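Local coordinates for protein putative alpha/beta hydrolase (Desulfitobacterium hafniense, PDB 4RPC) that is a putative alpha/beta hydrolase that probably cleaves its substrate with a serine nucleophile, though the substrate is not known, at residues C37-Y49 / L245-R257. Numbering follows the deposited sequence.
Sequences CFARIIRDLKDRY and LSKEPEKISRLIR
S253 packs into a hole formed by R40, I41, D44 and L45, where the CA atoms of I41 and S253 come within 5.4 Å. S253 OG donates to D44 OD2 over 2.9 Å, and OD2 accepts with its anti lone pair. The other oxygen, D44 OD1, takes the NE of R40 at 3.0 Å, in the guanidinium plane. The carboxylate is thus gripped at both oxygens, which fixes its rotation. R40 reaches it with CG anti to the backbone N (chi1 178°) and a bend at chi2. The bent chain crosses the P249 ring, and CB of E250 lies over one guanidinium face. The E250 carboxylate adds only a long salt bridge, with no N-H directed at it. Cut back to alanine, R40 would probably leave D44 OD1 without its charged mate and take away the chain lying against P249 and E250.

I41 is the reciprocal knob, held among L245, P249, I252 and S253. I41 CD1 lies 3.8 Å from I252 CB. Further along, L45 meets I256 through methyl groups. R257 stretches back past L45, and its NH2 forms a salt bridge with D47 OD1. R257 NH2 also gives a weak but straight bond to D44 O at 3.4 Å. CE2 of Y49 lies above one face of the R257 guanidinium, toward its rim, with the ring steeply tilted.

Beneath the helices, I41 rests on L26 and I252 on Y93. Helices 39-45 and 249-257 cross at -41°, their axes 8.4 Å apart. They lie side by side on one face of the central sheet, the C-terminal helix beside an early one, as in the alpha/beta hydrolase fold.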
loop_
_atom_site.group_PDB
_atom_site.type_symbol
_atom_site.label_atom_id
_atom_site.label_comp_id
_atom_site.label_asym_id
_atom_site.label_seq_id
_atom_site.Cartn_x
_atom_site.Cartn_y
_atom_site.Cartn_z
ATOM N N CYS A 37 -3.517 -0.726 -10.503
ATOM C CA CYS A 37 -3.478 -1.379 -9.214
ATOM C C CYS A 37 -4.883 -1.809 -8.754
ATOM O O CYS A 37 -5.061 -2.899 -8.258
ATOM C CB CYS A 37 -2.910 -0.354 -8.214
ATOM S SG CYS A 37 -2.202 -1.184 -6.832
ATOM N N PHE A 38 -5.855 -0.918 -8.957
ATOM C CA PHE A 38 -7.175 -1.011 -8.393
ATOM C C PHE A 38 -8.344 -1.087 -9.364
ATOM O O PHE A 38 -9.484 -0.967 -8.941
ATOM C CB PHE A 38 -7.356 0.227 -7.472
ATOM C CG PHE A 38 -6.365 0.267 -6.333
ATOM C CD1 PHE A 38 -6.319 -0.794 -5.431
ATOM C CD2 PHE A 38 -5.520 1.335 -6.156
ATOM C CE1 PHE A 38 -5.430 -0.793 -4.373
ATOM C CE2 PHE A 38 -4.624 1.337 -5.112
ATOM C CZ PHE A 38 -4.573 0.260 -4.223
ATOM N N ALA A 39 -8.091 -1.335 -10.627
ATOM C CA ALA A 39 -9.169 -1.426 -11.622
ATOM C C ALA A 39 -10.365 -2.303 -11.228
ATOM O O ALA A 39 -11.493 -1.827 -11.199
ATOM C CB ALA A 39 -8.627 -1.829 -12.988
ATOM N N ARG A 40 -10.099 -3.558 -10.878
ATOM C CA ARG A 40 -11.150 -4.492 -10.553
ATOM C C ARG A 40 -11.824 -4.121 -9.278
ATOM O O ARG A 40 -13.053 -4.242 -9.164
ATOM C CB ARG A 40 -10.600 -5.925 -10.494
ATOM C CG ARG A 40 -11.601 -6.986 -10.107
ATOM C CD ARG A 40 -12.820 -7.032 -11.056
ATOM N NE ARG A 40 -13.808 -7.980 -10.554
ATOM C CZ ARG A 40 -13.760 -9.300 -10.763
ATOM N NH1 ARG A 40 -12.791 -9.845 -11.485
ATOM N NH2 ARG A 40 -14.682 -10.087 -10.248
ATOM N N ILE A 41 -11.056 -3.615 -8.311
ATOM C CA ILE A 41 -11.668 -3.253 -7.031
ATOM C C ILE A 41 -12.651 -2.120 -7.234
ATOM O O ILE A 41 -13.747 -2.123 -6.703
ATOM C CB ILE A 41 -10.600 -2.877 -5.979
ATOM C CG1 ILE A 41 -9.830 -4.150 -5.603
ATOM C CG2 ILE A 41 -11.233 -2.260 -4.726
ATOM C CD1 ILE A 41 -8.546 -3.900 -4.832
ATOM N N ILE A 42 -12.239 -1.131 -7.993
ATOM C CA ILE A 42 -13.088 0.001 -8.274
ATOM C C ILE A 42 -14.354 -0.492 -8.958
ATOM O O ILE A 42 -15.444 -0.152 -8.521
ATOM C CB ILE A 42 -12.350 1.011 -9.148
ATOM C CG1 ILE A 42 -11.223 1.674 -8.354
ATOM C CG2 ILE A 42 -13.286 2.080 -9.701
ATOM C CD1 ILE A 42 -10.203 2.350 -9.251
ATOM N N ARG A 43 -14.216 -1.311 -10.000
ATOM C CA ARG A 43 -15.384 -1.875 -10.667
ATOM C C ARG A 43 -16.325 -2.600 -9.731
ATOM O O ARG A 43 -17.531 -2.403 -9.832
ATOM C CB ARG A 43 -15.003 -2.815 -11.811
ATOM C CG ARG A 43 -14.387 -2.080 -12.992
ATOM C CD ARG A 43 -14.418 -2.935 -14.252
ATOM N NE ARG A 43 -13.511 -4.054 -14.112
ATOM C CZ ARG A 43 -12.191 -3.989 -14.314
ATOM N NH1 ARG A 43 -11.587 -2.857 -14.700
ATOM N NH2 ARG A 43 -11.461 -5.094 -14.161
ATOM N N ASP A 44 -15.782 -3.389 -8.795
ATOM C CA ASP A 44 -16.631 -4.106 -7.815
ATOM C C ASP A 44 -17.336 -3.202 -6.786
ATOM O O ASP A 44 -18.423 -3.520 -6.346
ATOM C CB ASP A 44 -15.845 -5.165 -7.054
ATOM C CG ASP A 44 -15.320 -6.256 -7.944
ATOM O OD1 ASP A 44 -15.861 -6.451 -9.074
ATOM O OD2 ASP A 44 -14.337 -6.924 -7.509
ATOM N N LEU A 45 -16.706 -2.103 -6.382
ATOM C CA LEU A 45 -17.279 -1.274 -5.334
ATOM C C LEU A 45 -17.962 0.013 -5.831
ATOM O O LEU A 45 -18.629 0.662 -5.055
ATOM C CB LEU A 45 -16.187 -0.923 -4.310
ATOM C CG LEU A 45 -15.438 -2.107 -3.696
ATOM C CD1 LEU A 45 -14.279 -1.608 -2.858
ATOM C CD2 LEU A 45 -16.371 -2.953 -2.843
ATOM N N LYS A 46 -17.824 0.375 -7.105
ATOM C CA LYS A 46 -18.295 1.690 -7.556
ATOM C C LYS A 46 -19.803 1.877 -7.467
ATOM O O LYS A 46 -20.264 2.998 -7.322
ATOM C CB LYS A 46 -17.834 1.997 -8.974
ATOM C CG LYS A 46 -18.427 1.143 -10.073
ATOM C CD LYS A 46 -17.687 1.473 -11.356
ATOM C CE LYS A 46 -18.110 0.613 -12.543
ATOM N NZ LYS A 46 -19.389 1.159 -13.061
ATOM N N ASP A 47 -20.559 0.781 -7.559
ATOM C CA ASP A 47 -22.011 0.826 -7.361
ATOM C C ASP A 47 -22.402 1.545 -6.047
ATOM O O ASP A 47 -23.390 2.245 -5.991
ATOM C CB ASP A 47 -22.629 -0.603 -7.428
ATOM C CG ASP A 47 -22.219 -1.523 -6.227
ATOM O OD1 ASP A 47 -21.002 -1.711 -5.927
ATOM O OD2 ASP A 47 -23.135 -2.088 -5.565
ATOM N N ARG A 48 -21.579 1.401 -5.008
ATOM C CA ARG A 48 -21.971 1.757 -3.683
ATOM C C ARG A 48 -20.987 2.722 -2.972
ATOM O O ARG A 48 -21.392 3.639 -2.245
ATOM C CB ARG A 48 -22.150 0.452 -2.929
ATOM C CG ARG A 48 -21.972 0.558 -1.438
ATOM C CD ARG A 48 -23.163 1.219 -0.756
ATOM N NE ARG A 48 -23.268 0.701 0.615
ATOM C CZ ARG A 48 -23.772 1.359 1.654
ATOM N NH1 ARG A 48 -24.257 2.609 1.527
ATOM N NH2 ARG A 48 -23.773 0.758 2.836
ATOM N N TYR A 49 -19.697 2.535 -3.189
ATOM C CA TYR A 49 -18.710 3.325 -2.484
ATOM C C TYR A 49 -18.138 4.477 -3.251
ATOM O O TYR A 49 -18.029 4.432 -4.477
ATOM C CB TYR A 49 -17.578 2.407 -2.023
ATOM C CG TYR A 49 -18.152 1.361 -1.112
ATOM C CD1 TYR A 49 -18.398 1.665 0.197
ATOM C CD2 TYR A 49 -18.518 0.109 -1.592
ATOM C CE1 TYR A 49 -18.965 0.749 1.047
ATOM C CE2 TYR A 49 -19.087 -0.828 -0.745
ATOM C CZ TYR A 49 -19.308 -0.496 0.574
ATOM O OH TYR A 49 -19.880 -1.368 1.446
ATOM N N LEU A 245 -3.674 -9.114 -4.694
ATOM C CA LEU A 245 -4.024 -7.896 -5.434
ATOM C C LEU A 245 -3.829 -8.082 -6.917
ATOM O O LEU A 245 -4.626 -7.607 -7.736
ATOM C CB LEU A 245 -3.127 -6.738 -4.926
ATOM C CG LEU A 245 -3.370 -5.393 -5.540
ATOM C CD1 LEU A 245 -4.816 -4.964 -5.302
ATOM C CD2 LEU A 245 -2.377 -4.377 -4.929
ATOM N N SER A 246 -2.755 -8.755 -7.279
ATOM C CA SER A 246 -2.409 -8.877 -8.681
ATOM C C SER A 246 -3.432 -9.748 -9.400
ATOM O O SER A 246 -4.131 -9.264 -10.288
ATOM C CB SER A 246 -1.027 -9.450 -8.862
ATOM O OG SER A 246 -0.667 -9.472 -10.211
ATOM N N LYS A 247 -3.606 -10.969 -8.915
ATOM C CA LYS A 247 -4.394 -11.976 -9.608
ATOM C C LYS A 247 -5.826 -12.261 -9.084
ATOM O O LYS A 247 -6.638 -12.790 -9.867
ATOM C CB LYS A 247 -3.572 -13.233 -9.647
ATOM C CG LYS A 247 -2.214 -12.997 -10.316
ATOM C CD LYS A 247 -1.356 -14.243 -10.369
ATOM C CE LYS A 247 -1.915 -15.264 -11.357
ATOM N NZ LYS A 247 -1.656 -16.638 -10.849
ATOM N N GLU A 248 -6.140 -11.898 -7.824
ATOM C CA GLU A 248 -7.510 -11.953 -7.265
ATOM C C GLU A 248 -7.939 -10.720 -6.511
ATOM O O GLU A 248 -8.348 -10.816 -5.373
ATOM C CB GLU A 248 -7.613 -13.086 -6.280
ATOM C CG GLU A 248 -7.064 -14.349 -6.874
ATOM C CD GLU A 248 -6.542 -15.284 -5.836
ATOM O OE1 GLU A 248 -5.949 -14.851 -4.809
ATOM O OE2 GLU A 248 -6.721 -16.469 -6.093
ATOM N N PRO A 249 -7.851 -9.562 -7.145
ATOM C CA PRO A 249 -8.286 -8.345 -6.517
ATOM C C PRO A 249 -9.774 -8.402 -6.063
ATOM O O PRO A 249 -10.168 -7.765 -5.079
ATOM C CB PRO A 249 -8.062 -7.300 -7.616
ATOM C CG PRO A 249 -8.141 -8.069 -8.896
ATOM C CD PRO A 249 -7.600 -9.414 -8.585
ATOM N N GLU A 250 -10.581 -9.192 -6.747
ATOM C CA GLU A 250 -11.948 -9.404 -6.323
ATOM C C GLU A 250 -12.069 -9.934 -4.887
ATOM O O GLU A 250 -13.053 -9.616 -4.234
ATOM C CB GLU A 250 -12.736 -10.251 -7.330
ATOM C CG GLU A 250 -12.327 -11.718 -7.440
ATOM C CD GLU A 250 -11.093 -11.958 -8.299
ATOM O OE1 GLU A 250 -10.494 -10.995 -8.857
ATOM O OE2 GLU A 250 -10.741 -13.146 -8.398
ATOM N N LYS A 251 -11.074 -10.655 -4.358
ATOM C CA LYS A 251 -11.137 -11.018 -2.924
ATOM C C LYS A 251 -10.874 -9.842 -2.013
ATOM O O LYS A 251 -11.296 -9.836 -0.868
ATOM C CB LYS A 251 -10.150 -12.103 -2.532
ATOM C CG LYS A 251 -10.303 -13.378 -3.295
ATOM C CD LYS A 251 -9.335 -14.407 -2.736
ATOM C CE LYS A 251 -9.417 -15.690 -3.555
ATOM N NZ LYS A 251 -8.864 -16.808 -2.774
ATOM N N ILE A 252 -10.120 -8.857 -2.496
ATOM C CA ILE A 252 -9.938 -7.641 -1.708
ATOM C C ILE A 252 -11.270 -6.900 -1.646
ATOM O O ILE A 252 -11.646 -6.444 -0.592
ATOM C CB ILE A 252 -8.844 -6.655 -2.259
ATOM C CG1 ILE A 252 -7.460 -7.309 -2.478
ATOM C CG2 ILE A 252 -8.701 -5.472 -1.326
ATOM C CD1 ILE A 252 -6.827 -7.892 -1.269
ATOM N N SER A 253 -11.945 -6.738 -2.785
ATOM C CA SER A 253 -13.321 -6.147 -2.834
ATOM C C SER A 253 -14.287 -6.740 -1.860
ATOM O O SER A 253 -15.007 -6.035 -1.184
ATOM C CB SER A 253 -13.956 -6.356 -4.193
ATOM O OG SER A 253 -13.194 -5.679 -5.119
ATOM N N ARG A 254 -14.329 -8.060 -1.849
ATOM C CA ARG A 254 -15.256 -8.785 -0.982
ATOM C C ARG A 254 -14.915 -8.481 0.465
ATOM O O ARG A 254 -15.758 -8.201 1.278
ATOM C CB ARG A 254 -15.116 -10.275 -1.254
ATOM C CG ARG A 254 -16.371 -11.072 -1.131
ATOM C CD ARG A 254 -16.380 -12.216 -2.132
ATOM N NE ARG A 254 -16.346 -13.513 -1.475
ATOM C CZ ARG A 254 -17.392 -14.107 -0.910
ATOM N NH1 ARG A 254 -18.588 -13.518 -0.877
ATOM N NH2 ARG A 254 -17.236 -15.299 -0.366
ATOM N N LEU A 255 -13.645 -8.505 0.784
ATOM C CA LEU A 255 -13.222 -8.270 2.147
ATOM C C LEU A 255 -13.562 -6.844 2.630
ATOM O O LEU A 255 -14.013 -6.649 3.769
ATOM C CB LEU A 255 -11.726 -8.498 2.216
ATOM C CG LEU A 255 -11.106 -8.564 3.598
ATOM C CD1 LEU A 255 -11.905 -9.481 4.507
ATOM C CD2 LEU A 255 -9.664 -9.064 3.458
ATOM N N ILE A 256 -13.353 -5.853 1.769
ATOM C CA ILE A 256 -13.721 -4.484 2.099
ATOM C C ILE A 256 -15.225 -4.370 2.429
ATOM O O ILE A 256 -15.610 -3.760 3.423
ATOM C CB ILE A 256 -13.344 -3.490 0.976
ATOM C CG1 ILE A 256 -11.825 -3.297 0.946
ATOM C CG2 ILE A 256 -13.959 -2.137 1.263
ATOM C CD1 ILE A 256 -11.291 -2.541 -0.269
ATOM N N ARG A 257 -16.057 -4.978 1.601
ATOM C CA ARG A 257 -17.522 -5.003 1.822
ATOM C C ARG A 257 -17.829 -5.678 3.131
ATOM O O ARG A 257 -18.637 -5.175 3.882
ATOM C CB ARG A 257 -18.274 -5.772 0.719
ATOM C CG ARG A 257 -18.356 -5.075 -0.633
ATOM C CD ARG A 257 -19.360 -5.730 -1.608
ATOM N NE ARG A 257 -19.631 -4.861 -2.778
ATOM C CZ ARG A 257 -20.636 -3.982 -2.870
ATOM N NH1 ARG A 257 -21.512 -3.832 -1.874
ATOM N NH2 ARG A 257 -20.765 -3.225 -3.962
#